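Local coordinates for protein N-acylethanolamine-hydrolyzing acid amidase beta-subunit (Caenorhabditis elegans, PDB 6DY3) that probably hydrolyses bioactive fatty acid amides such as N-palmitoylethanolamine to ethanolamine and free fatty acids, working as the beta subunit of a self-cleaved alpha-beta heterodimer, at residues I13-N18 against S65-A70; P121-V126 against L159-F164; S194-L199 against S212-P217; G54-Q59 against R90-F95. All coordinates share one frame; numbering follows the deposited sequence.

The four contacts sample the layered fold of an N-terminal nucleophile hydrolase. Interactions 1 and 2, centres 8 Å apart, join the two facing antiparallel sheets; interaction 3 packs a helix on the outer face of one sheet, and interaction 4, its centre 20 Å from that of interaction 3, packs a helix start against the chain entering a strand of the other. Strand 13-18 of interaction 1 lies beside strand 212-215 of interaction 3 in one sheet; strand 65-70 is flanked in the other by the strands of interactions 2 and 4. The probable nucleophile Cys1 sits near the first two: its side chain is about 3 Å from that of Arg17 in interaction 1 and about 4 Å from that of Asn163 in interaction 2.

Interaction 1: residues I13-N18 against S65-A70; sequences IIHGRN and SVSLNA
Trans first torsions, chi1 -171° in His15 and -157° in Arg17, send these alternate side chains of strand 13-18 across to Ser65, Ser67 and Leu68. The strands belong to the two facing sheets of the alpha-beta-beta-alpha sandwich of N-terminal nucleophile hydrolases; they are inclined by 29°, with axes 8.4 Å apart at closest approach, so side chains must span the gap. The imidazole of His15 does so with both nitrogens, ND1 hydrogen-bonding Ser65 OG at 3.0 Å and NE2 hydrogen-bonding Ser67 OG, also at 3.0 Å. Both hydroxyls meet the ring at its edge, which fixes its rotation; serine suits these places because it is small yet can donate or accept a hydrogen bond. Ser67 OG is bonded to Ser3 too.

Arg17, probably important for activity and close to Cys1, the probable nucleophile, bends at chi2 and turns the edge of its guanidinium to two backbone carbonyls. NH2 donates to Leu68 O at 2.9 Å from above the carbonyl plane, and NH1 weakly to the same oxygen. NE donates at 3.0 Å to Asn18 O, which lies in the guanidinium plane although NE stands above the carbonyl plane. A leucine in place of Arg17 would probably leave the buried oxygens of Leu68 and Asn18 without these donors. Asn69 OD1, held by Ser3, lies over one guanidinium face, and Ser67 CB sits 3.6 Å from Arg17 CG.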
# COMPACT_ATOMS: atom_id res chain seq x y z
N ILE B 13 1.38 16.58 -10.81
CA ILE B 13 1.33 16.00 -9.48
C ILE B 13 2.04 14.65 -9.52
O ILE B 13 1.68 13.77 -10.31
CB ILE B 13 -0.12 15.85 -8.99
CG1 ILE B 13 -0.79 17.23 -8.96
CG2 ILE B 13 -0.16 15.20 -7.61
CD1 ILE B 13 -2.20 17.24 -8.45
N ILE B 14 3.05 14.49 -8.66
CA ILE B 14 3.88 13.29 -8.62
C ILE B 14 3.68 12.60 -7.28
O ILE B 14 3.67 13.25 -6.22
CB ILE B 14 5.37 13.63 -8.84
CG1 ILE B 14 5.57 14.29 -10.21
CG2 ILE B 14 6.23 12.38 -8.74
CD1 ILE B 14 5.50 15.80 -10.17
N HIS B 15 3.55 11.28 -7.32
CA HIS B 15 3.32 10.46 -6.13
C HIS B 15 4.48 9.48 -6.00
O HIS B 15 4.64 8.58 -6.83
CB HIS B 15 1.99 9.72 -6.23
CG HIS B 15 1.59 9.03 -4.97
ND1 HIS B 15 0.28 8.67 -4.70
CD2 HIS B 15 2.31 8.64 -3.89
CE1 HIS B 15 0.22 8.08 -3.52
NE2 HIS B 15 1.44 8.05 -3.00
N GLY B 16 5.28 9.65 -4.95
CA GLY B 16 6.40 8.77 -4.67
C GLY B 16 6.12 7.94 -3.44
O GLY B 16 5.49 8.41 -2.49
N ARG B 17 6.62 6.71 -3.43
CA ARG B 17 6.31 5.79 -2.35
C ARG B 17 7.45 4.81 -2.15
O ARG B 17 7.85 4.11 -3.09
CB ARG B 17 5.00 5.04 -2.65
CG ARG B 17 4.32 4.50 -1.40
CD ARG B 17 4.72 3.08 -1.09
NE ARG B 17 4.56 2.79 0.33
CZ ARG B 17 3.43 2.36 0.89
NH1 ARG B 17 2.35 2.16 0.16
NH2 ARG B 17 3.41 2.13 2.20
N ASN B 18 7.94 4.73 -0.92
CA ASN B 18 8.86 3.69 -0.50
C ASN B 18 8.13 2.77 0.46
O ASN B 18 7.39 3.23 1.33
CB ASN B 18 10.10 4.27 0.19
CG ASN B 18 11.15 4.75 -0.79
OD1 ASN B 18 10.92 4.79 -2.00
ND2 ASN B 18 12.31 5.12 -0.27
N SER B 65 -3.93 8.36 -7.84
CA SER B 65 -3.14 7.29 -7.28
C SER B 65 -3.24 7.35 -5.76
O SER B 65 -3.53 8.39 -5.17
CB SER B 65 -1.67 7.37 -7.74
OG SER B 65 -1.08 8.61 -7.38
N VAL B 66 -3.00 6.20 -5.12
CA VAL B 66 -3.17 6.07 -3.68
C VAL B 66 -2.08 5.17 -3.12
O VAL B 66 -1.62 4.23 -3.78
CB VAL B 66 -4.57 5.53 -3.31
CG1 VAL B 66 -4.80 4.19 -3.95
CG2 VAL B 66 -4.72 5.45 -1.81
N SER B 67 -1.64 5.49 -1.90
CA SER B 67 -0.76 4.62 -1.12
C SER B 67 -1.14 4.71 0.35
O SER B 67 -1.54 5.78 0.84
CB SER B 67 0.72 5.01 -1.30
OG SER B 67 1.02 6.24 -0.68
N LEU B 68 -1.01 3.60 1.06
CA LEU B 68 -1.38 3.52 2.46
C LEU B 68 -0.14 3.27 3.32
O LEU B 68 0.64 2.36 3.03
CB LEU B 68 -2.41 2.42 2.71
CG LEU B 68 -2.90 2.32 4.15
CD1 LEU B 68 -4.41 2.18 4.20
CD2 LEU B 68 -2.23 1.15 4.85
N ASN B 69 0.03 4.08 4.36
CA ASN B 69 1.06 3.89 5.36
C ASN B 69 0.40 3.42 6.66
O ASN B 69 -0.58 4.02 7.11
CB ASN B 69 1.85 5.17 5.61
CG ASN B 69 2.62 5.64 4.40
OD1 ASN B 69 2.45 5.11 3.29
ND2 ASN B 69 3.49 6.63 4.60
N ALA B 70 0.95 2.38 7.26
CA ALA B 70 0.50 1.98 8.57
C ALA B 70 0.84 3.07 9.57
O ALA B 70 1.82 3.81 9.41
CB ALA B 70 1.13 0.66 8.99

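Interaction 2: residues P121-V126 against L159-F164; sequences PSYIIV and LVETNF
Tyr123 and Glu161 bury the most surface here, with Ile125 a smaller third. They meet between the two sheets of the N-terminal nucleophile hydrolase sandwich: Tyr123 and Ile125 project from strand 122-127, Glu161 from the end of strand 158-161, which is outermost in its sheet within this chain. A bend at chi2 (53°) folds the glutamate over the phenol. Its CG stands 3.4 Å from the centroid of the Tyr123 ring, only 16° off the ring normal, a CH-pi contact; beyond it the carboxylate stacks nearly flat on the ring, the two planes 20° apart. Glutamate suits the place because its methylene groups can meet an aromatic face while its charged end finds polar partners: OE1 forms a salt bridge with Lys169, and OE2 accepts a weak bond from Thr162 N.

The other end of the ring ties down the chain that follows the strand. Tyr123 OH donates to Phe164 O at 2.9 Å, reaching it from above the carbonyl plane. Between Glu161 and Phe164 the chain carries Asn163, probably important for activity, whose ND2 is bonded to Ala70 O and whose OD1 is bonded to Cys1 N. A phenylalanine in place of Tyr123 would probably leave Phe164 O without its hydroxyl donor, and this length of chain less firmly anchored beside Cys1, the probable nucleophile. Two residues along the strand from Tyr123, Ile125 extends the apolar contact, its CD1 lying 4.4 Å from Glu161 CB.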
# COMPACT_ATOMS: atom_id res chain seq x y z
N PRO B 121 -6.07 2.54 12.01
CA PRO B 121 -5.30 3.78 11.94
C PRO B 121 -4.20 3.68 10.89
O PRO B 121 -3.49 2.68 10.80
CB PRO B 121 -4.73 3.93 13.35
CG PRO B 121 -5.67 3.17 14.21
CD PRO B 121 -6.13 2.01 13.38
N SER B 122 -4.08 4.72 10.08
CA SER B 122 -3.18 4.69 8.94
C SER B 122 -3.15 6.08 8.32
O SER B 122 -3.90 6.97 8.71
CB SER B 122 -3.62 3.64 7.92
OG SER B 122 -4.97 3.85 7.55
N TYR B 123 -2.25 6.25 7.36
CA TYR B 123 -2.21 7.44 6.52
C TYR B 123 -2.50 7.02 5.09
O TYR B 123 -1.77 6.18 4.54
CB TYR B 123 -0.86 8.13 6.60
CG TYR B 123 -0.51 8.71 7.95
CD1 TYR B 123 -1.18 9.83 8.43
CD2 TYR B 123 0.50 8.16 8.72
CE1 TYR B 123 -0.85 10.38 9.66
CE2 TYR B 123 0.83 8.70 9.95
CZ TYR B 123 0.15 9.81 10.41
OH TYR B 123 0.48 10.35 11.63
N ILE B 124 -3.53 7.60 4.50
CA ILE B 124 -3.88 7.36 3.11
C ILE B 124 -3.47 8.60 2.32
O ILE B 124 -3.98 9.70 2.57
CB ILE B 124 -5.38 7.06 2.94
CG1 ILE B 124 -5.76 5.82 3.76
CG2 ILE B 124 -5.71 6.86 1.47
CD1 ILE B 124 -7.23 5.51 3.78
N ILE B 125 -2.55 8.42 1.39
CA ILE B 125 -2.01 9.51 0.58
C ILE B 125 -2.60 9.37 -0.82
O ILE B 125 -2.43 8.32 -1.46
CB ILE B 125 -0.48 9.49 0.54
CG1 ILE B 125 0.10 9.77 1.94
CG2 ILE B 125 0.06 10.50 -0.46
CD1 ILE B 125 0.23 8.55 2.83
N VAL B 126 -3.26 10.42 -1.29
CA VAL B 126 -3.95 10.40 -2.57
C VAL B 126 -3.41 11.54 -3.43
O VAL B 126 -3.23 12.66 -2.94
CB VAL B 126 -5.48 10.52 -2.39
CG1 VAL B 126 -6.20 10.22 -3.70
CG2 VAL B 126 -5.97 9.61 -1.28
N LEU B 159 3.73 17.03 0.21
CA LEU B 159 3.28 16.38 1.44
C LEU B 159 4.12 15.13 1.66
O LEU B 159 4.36 14.37 0.71
CB LEU B 159 1.80 16.00 1.37
CG LEU B 159 0.80 17.16 1.35
CD1 LEU B 159 -0.56 16.67 0.89
CD2 LEU B 159 0.70 17.79 2.72
N VAL B 160 4.57 14.92 2.89
CA VAL B 160 5.39 13.77 3.26
C VAL B 160 4.83 13.14 4.52
O VAL B 160 4.54 13.84 5.50
CB VAL B 160 6.87 14.16 3.47
CG1 VAL B 160 7.70 12.93 3.83
CG2 VAL B 160 7.42 14.84 2.24
N GLU B 161 4.70 11.82 4.52
CA GLU B 161 4.19 11.12 5.68
C GLU B 161 4.86 9.75 5.78
O GLU B 161 5.20 9.13 4.77
CB GLU B 161 2.66 10.98 5.61
CG GLU B 161 1.99 10.69 6.94
CD GLU B 161 2.39 11.69 8.02
OE1 GLU B 161 1.92 12.85 7.96
OE2 GLU B 161 3.18 11.33 8.92
N THR B 162 5.07 9.29 7.02
CA THR B 162 5.64 7.97 7.26
C THR B 162 4.66 7.18 8.12
O THR B 162 3.49 7.06 7.75
CB THR B 162 7.04 8.06 7.84
OG1 THR B 162 6.99 8.77 9.09
CG2 THR B 162 7.96 8.79 6.90
N ASN B 163 5.10 6.64 9.26
CA ASN B 163 4.33 5.69 10.05
C ASN B 163 3.92 6.19 11.43
O ASN B 163 3.16 5.50 12.11
CB ASN B 163 5.15 4.41 10.24
CG ASN B 163 5.41 3.69 8.94
OD1 ASN B 163 6.56 3.39 8.61
ND2 ASN B 163 4.35 3.42 8.19
N PHE B 164 4.41 7.34 11.88
CA PHE B 164 4.26 7.73 13.27
C PHE B 164 3.55 9.08 13.38
O PHE B 164 3.15 9.69 12.39
CB PHE B 164 5.62 7.79 13.96
CG PHE B 164 6.50 6.60 13.67
CD1 PHE B 164 6.22 5.36 14.22
CD2 PHE B 164 7.61 6.72 12.87
CE1 PHE B 164 7.02 4.27 13.96
CE2 PHE B 164 8.42 5.64 12.61
CZ PHE B 164 8.12 4.41 13.16

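Interaction 3: residues S194-L199 against S212-P217; sequences SMVEVL and STVMVP
Ser212 OG is gripped twice at the junction with Leu199: a water donates to it at 3.0 Å, and it is hydrogen-bonded to Asn18 OD1. The same water gives a weak bond to Leu199 O, at 3.3 Å, and Asn18 ND2 is bonded to that carbonyl too. One water and one amide therefore bridge the last residue of helix 192-199 to strand 209-215, and the short serine side chain brings its hydroxyl within reach of both.

Away from this polar end the contact is apolar. The helix packs on the outer face of a sheet of the N-terminal nucleophile hydrolase sandwich; helix 194-199 and strand 212-215 run nearly antiparallel (153°), their axes 8.9 Å apart at closest approach. Val214 points at the helix, and its CG2 is met by three side chains from about one helical turn: Met195 CG and Val196 CG2, each at 4.0 Å, and Leu199 CD1 at 4.1 Å. With CG1 anti to the backbone N (chi1 -180°), CG2 falls beside that N and takes these contacts. Methionine, flexible, bends at chi2 and chi3 and carries its end away from the strand, also touching Ile14 of the neighbouring strand. Leu199, extended at chi2, slides CD1 alongside the strand backbone near Thr213 O.

With no direct hydrogen bond between the segments, the fit rests on apolar valine, leucine and methionine side chains, and bridging partners supply the polar linkage.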
# COMPACT_ATOMS: atom_id res chain seq x y z
N SER B 194 13.07 13.82 -10.26
CA SER B 194 13.33 14.45 -8.97
C SER B 194 12.82 13.58 -7.83
O SER B 194 13.47 13.45 -6.79
CB SER B 194 12.68 15.83 -8.92
OG SER B 194 13.11 16.63 -10.01
N MET B 195 11.63 12.99 -8.01
CA MET B 195 11.09 12.09 -6.99
C MET B 195 11.99 10.88 -6.79
O MET B 195 12.12 10.37 -5.67
CB MET B 195 9.67 11.66 -7.39
CG MET B 195 8.93 10.88 -6.32
SD MET B 195 8.68 11.86 -4.81
CE MET B 195 7.43 13.02 -5.38
N VAL B 196 12.61 10.39 -7.86
CA VAL B 196 13.54 9.27 -7.74
C VAL B 196 14.74 9.67 -6.88
O VAL B 196 15.26 8.86 -6.10
CB VAL B 196 13.98 8.79 -9.14
CG1 VAL B 196 15.14 7.81 -9.04
CG2 VAL B 196 12.81 8.17 -9.86
N GLU B 197 15.25 10.89 -7.06
CA GLU B 197 16.36 11.36 -6.24
C GLU B 197 15.97 11.43 -4.77
O GLU B 197 16.75 11.05 -3.89
CB GLU B 197 16.85 12.72 -6.72
CG GLU B 197 18.01 13.28 -5.90
CD GLU B 197 18.58 14.57 -6.49
OE1 GLU B 197 18.16 14.96 -7.60
OE2 GLU B 197 19.45 15.19 -5.84
N VAL B 198 14.76 11.92 -4.48
CA VAL B 198 14.29 12.01 -3.10
C VAL B 198 14.16 10.61 -2.50
O VAL B 198 14.71 10.32 -1.43
CB VAL B 198 12.95 12.77 -3.03
CG1 VAL B 198 12.39 12.76 -1.61
CG2 VAL B 198 13.11 14.19 -3.54
N LEU B 199 13.41 9.73 -3.17
CA LEU B 199 13.16 8.40 -2.62
C LEU B 199 14.43 7.57 -2.45
O LEU B 199 14.43 6.63 -1.65
CB LEU B 199 12.16 7.66 -3.52
CG LEU B 199 10.75 8.24 -3.58
CD1 LEU B 199 9.90 7.50 -4.60
CD2 LEU B 199 10.08 8.23 -2.21
N SER B 212 10.86 0.99 -4.29
CA SER B 212 10.57 2.40 -4.49
C SER B 212 9.77 2.53 -5.77
O SER B 212 10.08 1.85 -6.76
CB SER B 212 11.86 3.23 -4.59
OG SER B 212 12.62 3.20 -3.40
N THR B 213 8.75 3.38 -5.77
CA THR B 213 7.88 3.54 -6.92
C THR B 213 7.50 5.01 -7.09
O THR B 213 7.51 5.79 -6.13
CB THR B 213 6.62 2.67 -6.81
OG1 THR B 213 5.91 2.67 -8.06
CG2 THR B 213 5.71 3.18 -5.72
N VAL B 214 7.18 5.37 -8.32
CA VAL B 214 6.70 6.70 -8.66
C VAL B 214 5.44 6.54 -9.50
O VAL B 214 5.38 5.68 -10.39
CB VAL B 214 7.76 7.53 -9.41
CG1 VAL B 214 7.21 8.92 -9.74
CG2 VAL B 214 9.05 7.64 -8.60
N MET B 215 4.45 7.37 -9.22
CA MET B 215 3.18 7.35 -9.94
C MET B 215 2.82 8.78 -10.32
O MET B 215 2.88 9.68 -9.48
CB MET B 215 2.07 6.73 -9.10
CG MET B 215 2.22 5.24 -8.87
SD MET B 215 0.92 4.56 -7.82
CE MET B 215 1.32 5.32 -6.25
N VAL B 216 2.48 8.98 -11.59
CA VAL B 216 1.98 10.26 -12.07
C VAL B 216 0.64 10.00 -12.74
O VAL B 216 0.60 9.79 -13.96
CB VAL B 216 2.97 10.93 -13.03
CG1 VAL B 216 2.58 12.38 -13.26
CG2 VAL B 216 4.40 10.83 -12.50
N PRO B 217 -0.47 9.97 -12.00
CA PRO B 217 -1.75 9.63 -12.63
C PRO B 217 -2.17 10.59 -13.73
O PRO B 217 -2.93 10.20 -14.62
CB PRO B 217 -2.73 9.65 -11.45
CG PRO B 217 -2.09 10.50 -10.42
CD PRO B 217 -0.62 10.27 -10.57
O HOH W 1 15.37 4.23 -3.77

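Interaction 4: residues G54-Q59 against R90-F95; sequences GVLTGQ and RPVSFF
The first turn of helix 92-102, in the outer helix layer of the N-terminal nucleophile hydrolase sandwich, abuts the chain at Gly54 to Leu56 that runs into strand 57-60, with Ser93 at the centre. The backbones come close, Gly54 CA lying 4.5 Å from Ser93 CA. Glycine suits such an approach, since a beta carbon on Gly54 would collide with Ser93 OG. Val55 N donates to Ser93 O at 3.2 Å in a nearly straight bond (167°), the donor standing above the carbonyl plane. A water closes a second link, accepting from Gly54 N at 3.0 Å and hydrogen-bonding Ser93 OG at the same distance; chi1 of 72° in Ser93 turns the hydroxyl to that side.

Aromatic and aliphatic groups complete the fit. Gly54 CA rests over one face of the Phe94 ring, 4.0 Å above its plane and offset toward the rim, a place where a flat ring can lie close against a bare backbone. Phe94 also meets Phe70 of the alpha subunit edge to face, while Leu56 and Val92 both touch Tyr99 of that subunit, so the contact lies at the interface of the heterodimer. Pro91 takes the N-cap position, its O accepting from Phe95 N. Leu56, extended at chi2, passes its CD2 across the start of the helix, 3.8 Å from Ser93 CA and 4.2 Å from Val92 CG1.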
# COMPACT_ATOMS: atom_id res chain seq x y z
N GLY B 54 -5.13 -7.86 -2.24
CA GLY B 54 -5.48 -6.47 -2.01
C GLY B 54 -4.43 -5.54 -2.60
O GLY B 54 -3.41 -5.98 -3.13
N VAL B 55 -4.71 -4.24 -2.51
CA VAL B 55 -3.82 -3.21 -3.03
C VAL B 55 -3.55 -2.18 -1.95
O VAL B 55 -4.49 -1.61 -1.38
CB VAL B 55 -4.41 -2.51 -4.28
CG1 VAL B 55 -3.45 -1.43 -4.79
CG2 VAL B 55 -4.71 -3.52 -5.37
N LEU B 56 -2.27 -1.92 -1.68
CA LEU B 56 -1.86 -0.84 -0.79
C LEU B 56 -1.08 0.26 -1.50
O LEU B 56 -0.86 1.32 -0.91
CB LEU B 56 -1.02 -1.38 0.37
CG LEU B 56 -1.74 -2.38 1.28
CD1 LEU B 56 -0.79 -2.92 2.33
CD2 LEU B 56 -2.97 -1.76 1.94
N THR B 57 -0.66 0.04 -2.74
CA THR B 57 -0.04 1.06 -3.58
C THR B 57 -0.63 0.87 -4.97
O THR B 57 -0.34 -0.13 -5.63
CB THR B 57 1.48 0.92 -3.62
OG1 THR B 57 2.01 0.86 -2.29
CG2 THR B 57 2.11 2.09 -4.38
N GLY B 58 -1.46 1.82 -5.41
CA GLY B 58 -2.22 1.62 -6.63
C GLY B 58 -2.58 2.91 -7.32
O GLY B 58 -2.33 4.01 -6.81
N GLN B 59 -3.18 2.77 -8.50
CA GLN B 59 -3.44 3.90 -9.38
C GLN B 59 -4.68 3.64 -10.21
O GLN B 59 -4.86 2.55 -10.76
CB GLN B 59 -2.24 4.15 -10.30
CG GLN B 59 -2.42 5.34 -11.23
CD GLN B 59 -1.30 5.45 -12.25
OE1 GLN B 59 -0.53 6.40 -12.23
NE2 GLN B 59 -1.23 4.47 -13.15
N ARG B 90 -13.04 -4.17 8.88
CA ARG B 90 -12.96 -3.55 7.55
C ARG B 90 -11.57 -3.81 6.98
O ARG B 90 -10.66 -2.98 7.11
CB ARG B 90 -13.24 -2.05 7.62
CG ARG B 90 -13.33 -1.37 6.27
CD ARG B 90 -14.03 -0.03 6.37
NE ARG B 90 -15.48 -0.17 6.28
CZ ARG B 90 -16.32 -0.08 7.31
NH1 ARG B 90 -15.88 0.17 8.54
NH2 ARG B 90 -17.63 -0.23 7.11
N PRO B 91 -11.36 -4.96 6.34
CA PRO B 91 -10.04 -5.28 5.78
C PRO B 91 -9.50 -4.16 4.91
O PRO B 91 -10.15 -3.70 3.97
CB PRO B 91 -10.31 -6.56 4.98
CG PRO B 91 -11.44 -7.20 5.68
CD PRO B 91 -12.32 -6.07 6.14
N VAL B 92 -8.28 -3.72 5.24
CA VAL B 92 -7.75 -2.47 4.69
C VAL B 92 -7.40 -2.62 3.21
O VAL B 92 -7.81 -1.80 2.38
CB VAL B 92 -6.54 -2.00 5.51
CG1 VAL B 92 -5.82 -0.85 4.83
CG2 VAL B 92 -6.99 -1.60 6.91
N SER B 93 -6.63 -3.65 2.87
CA SER B 93 -6.15 -3.76 1.49
C SER B 93 -7.29 -3.93 0.50
O SER B 93 -7.20 -3.46 -0.64
CB SER B 93 -5.17 -4.93 1.36
OG SER B 93 -5.84 -6.17 1.44
N PHE B 94 -8.37 -4.59 0.91
CA PHE B 94 -9.50 -4.80 0.01
C PHE B 94 -10.41 -3.58 -0.04
O PHE B 94 -11.07 -3.34 -1.06
CB PHE B 94 -10.27 -6.05 0.43
CG PHE B 94 -9.42 -7.27 0.42
CD1 PHE B 94 -8.80 -7.71 1.57
CD2 PHE B 94 -9.19 -7.96 -0.77
CE1 PHE B 94 -7.99 -8.83 1.55
CE2 PHE B 94 -8.38 -9.09 -0.79
CZ PHE B 94 -7.78 -9.52 0.37
N PHE B 95 -10.44 -2.78 1.03
CA PHE B 95 -11.14 -1.51 0.96
C PHE B 95 -10.48 -0.60 -0.07
O PHE B 95 -11.17 0.04 -0.87
CB PHE B 95 -11.17 -0.86 2.34
CG PHE B 95 -11.97 0.41 2.40
CD1 PHE B 95 -13.29 0.37 2.81
CD2 PHE B 95 -11.43 1.63 2.05
CE1 PHE B 95 -14.04 1.52 2.87
CE2 PHE B 95 -12.17 2.78 2.11
CZ PHE B 95 -13.49 2.73 2.52
O HOH W 2 -3.78 -8.15 0.40